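Local coordinates for protein transcriptional regulator (GntR family) (Enterococcus faecalis, PDB 3DDV) that probably controls gene expression as a GntR-family transcriptional regulator, its UTRA domain likely sensing a small-molecule effector, at residues 72-76 with 126-130. Sequence-based numbering, arbitrary orientation.
Sequences FYKTL and PFEYV
Glu128 reaches from a strand to the helix turn carrying Tyr73 and Phe72, a worked example of a buried acid shared between a hydroxyl and ring edges. Its CB points toward the helix, and CG passes the rim of Phe72, lying in that ring's plane 3.9 Å from CE2. Beyond CG the chain runs extended (chi2 -175°), carrying Glu128 CD to within 3.3 Å of Tyr73 OH. The carboxylate then divides its work. OE1 accepts the hydrogen bond of the phenol through its syn lone pair, with Tyr73 OH 2.6 Å from Glu128 OE1, while the carboxylate plane is turned 59° from the tyrosine ring. The same oxygen also takes a bond from Ser119 OG and a weak one from Gln117 NE2. Glu128 OE2 sits near the plane of the Phe72 ring, 3.3 Å from Phe72 CE2, where the partly positive ring hydrogens would suit a negative charge.

Within this UTRA domain, helix 72-80 packs on the six-stranded antiparallel sheet, near the start of strand 126-135, which lies between strands 46-56 and 111-121. Phe127 and Glu128 both bond through their backbones to Ser119, consistent with a classic beta bulge, and both direct their side chains toward the helix.

Phe127 supplies the apolar half. With chi1 at 72°, CG lies between backbone N and carbonyl carbon, and the ring presents its edge to Tyr73, CE1 to CE1 at 3.7 Å. Leu76 CD2 approaches Phe127 CD1 at 3.5 Å and also lies over one face of the Phe72 ring, offset toward its rim. Phe121, stacked on Phe127, extends this aromatic cluster into the neighbouring strand.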
loop_
_atom_site.group_PDB
_atom_site.type_symbol
_atom_site.label_atom_id
_atom_site.label_comp_id
_atom_site.label_asym_id
_atom_site.label_seq_id
_atom_site.Cartn_x
_atom_site.Cartn_y
_atom_site.Cartn_z
ATOM N N PHE B 72 27.609 1.231 25.809
ATOM C CA PHE B 72 26.730 2.363 26.043
ATOM C C PHE B 72 25.465 1.932 26.767
ATOM O O PHE B 72 25.109 2.481 27.815
ATOM C CB PHE B 72 26.388 3.066 24.729
ATOM C CG PHE B 72 25.524 4.269 24.902
ATOM C CD1 PHE B 72 25.724 5.142 25.976
ATOM C CD2 PHE B 72 24.522 4.543 23.990
ATOM C CE1 PHE B 72 24.936 6.254 26.140
ATOM C CE2 PHE B 72 23.729 5.663 24.146
ATOM C CZ PHE B 72 23.942 6.522 25.226
ATOM N N TYR B 73 24.819 0.915 26.218
ATOM C CA TYR B 73 23.570 0.456 26.778
ATOM C C TYR B 73 23.772 -0.132 28.173
ATOM O O TYR B 73 23.135 0.336 29.132
ATOM C CB TYR B 73 22.924 -0.515 25.816
ATOM C CG TYR B 73 22.348 0.125 24.580
ATOM C CD1 TYR B 73 21.999 1.481 24.555
ATOM C CD2 TYR B 73 22.107 -0.634 23.430
ATOM C CE1 TYR B 73 21.433 2.082 23.417
ATOM C CE2 TYR B 73 21.541 -0.041 22.278
ATOM C CZ TYR B 73 21.205 1.334 22.289
ATOM O OH TYR B 73 20.646 1.954 21.177
ATOM N N LYS B 74 24.673 -1.121 28.265
ATOM C CA LYS B 74 25.173 -1.645 29.555
ATOM C C LYS B 74 25.425 -0.518 30.557
ATOM O O LYS B 74 24.847 -0.472 31.647
ATOM C CB LYS B 74 26.511 -2.441 29.401
ATOM C CG LYS B 74 26.546 -3.620 28.354
ATOM C CD LYS B 74 25.826 -4.920 28.827
ATOM C CE LYS B 74 24.881 -5.577 27.758
ATOM N NZ LYS B 74 25.565 -6.490 26.768
ATOM N N THR B 75 26.306 0.398 30.196
ATOM C CA THR B 75 26.740 1.409 31.140
ATOM C C THR B 75 25.577 2.225 31.595
ATOM O O THR B 75 25.488 2.573 32.748
ATOM C CB THR B 75 27.808 2.322 30.517
ATOM O OG1 THR B 75 28.883 1.493 30.031
ATOM C CG2 THR B 75 28.327 3.384 31.529
ATOM N N LEU B 76 24.678 2.513 30.671
ATOM C CA LEU B 76 23.560 3.424 30.927
ATOM C C LEU B 76 22.639 2.872 32.008
ATOM O O LEU B 76 22.294 3.562 32.983
ATOM C CB LEU B 76 22.791 3.622 29.626
ATOM C CG LEU B 76 22.230 4.994 29.286
ATOM C CD1 LEU B 76 23.026 6.140 29.849
ATOM C CD2 LEU B 76 22.126 5.089 27.777
ATOM N N PRO B 126 14.324 11.096 25.630
ATOM C CA PRO B 126 15.308 10.714 24.615
ATOM C C PRO B 126 16.713 10.606 25.177
ATOM O O PRO B 126 17.128 11.447 25.983
ATOM C CB PRO B 126 15.272 11.872 23.631
ATOM C CG PRO B 126 13.966 12.589 23.883
ATOM C CD PRO B 126 13.584 12.324 25.287
ATOM N N PHE B 127 17.458 9.604 24.743
ATOM C CA PHE B 127 18.835 9.557 25.121
ATOM C C PHE B 127 19.786 9.308 23.964
ATOM O O PHE B 127 20.981 9.217 24.169
ATOM C CB PHE B 127 19.022 8.551 26.256
ATOM C CG PHE B 127 18.898 7.134 25.841
ATOM C CD1 PHE B 127 19.999 6.449 25.354
ATOM C CD2 PHE B 127 17.690 6.460 25.964
ATOM C CE1 PHE B 127 19.894 5.115 24.971
ATOM C CE2 PHE B 127 17.574 5.140 25.584
ATOM C CZ PHE B 127 18.673 4.450 25.077
ATOM N N GLU B 128 19.294 9.268 22.747
ATOM C CA GLU B 128 20.114 8.840 21.648
ATOM C C GLU B 128 19.474 9.324 20.353
ATOM O O GLU B 128 18.259 9.165 20.168
ATOM C CB GLU B 128 20.105 7.330 21.662
ATOM C CG GLU B 128 21.354 6.740 21.271
ATOM C CD GLU B 128 21.333 5.185 21.172
ATOM O OE1 GLU B 128 20.251 4.533 20.896
ATOM O OE2 GLU B 128 22.480 4.656 21.315
ATOM N N TYR B 129 20.252 9.912 19.452
ATOM C CA TYR B 129 19.772 10.134 18.089
ATOM C C TYR B 129 20.843 9.591 17.179
ATOM O O TYR B 129 21.937 10.097 17.123
ATOM C CB TYR B 129 19.562 11.622 17.843
ATOM C CG TYR B 129 19.196 11.958 16.430
ATOM C CD1 TYR B 129 18.395 11.124 15.691
ATOM C CD2 TYR B 129 19.618 13.135 15.844
ATOM C CE1 TYR B 129 18.039 11.430 14.398
ATOM C CE2 TYR B 129 19.237 13.463 14.543
ATOM C CZ TYR B 129 18.457 12.587 13.830
ATOM O OH TYR B 129 18.093 12.853 12.534
ATOM N N VAL B 130 20.557 8.518 16.495
ATOM C CA VAL B 130 21.623 7.750 15.859
ATOM C C VAL B 130 21.302 7.636 14.396
ATOM O O VAL B 130 20.148 7.404 14.013
ATOM C CB VAL B 130 21.812 6.344 16.539
ATOM C CG1 VAL B 130 23.007 5.601 15.952
ATOM C CG2 VAL B 130 21.962 6.524 18.061
#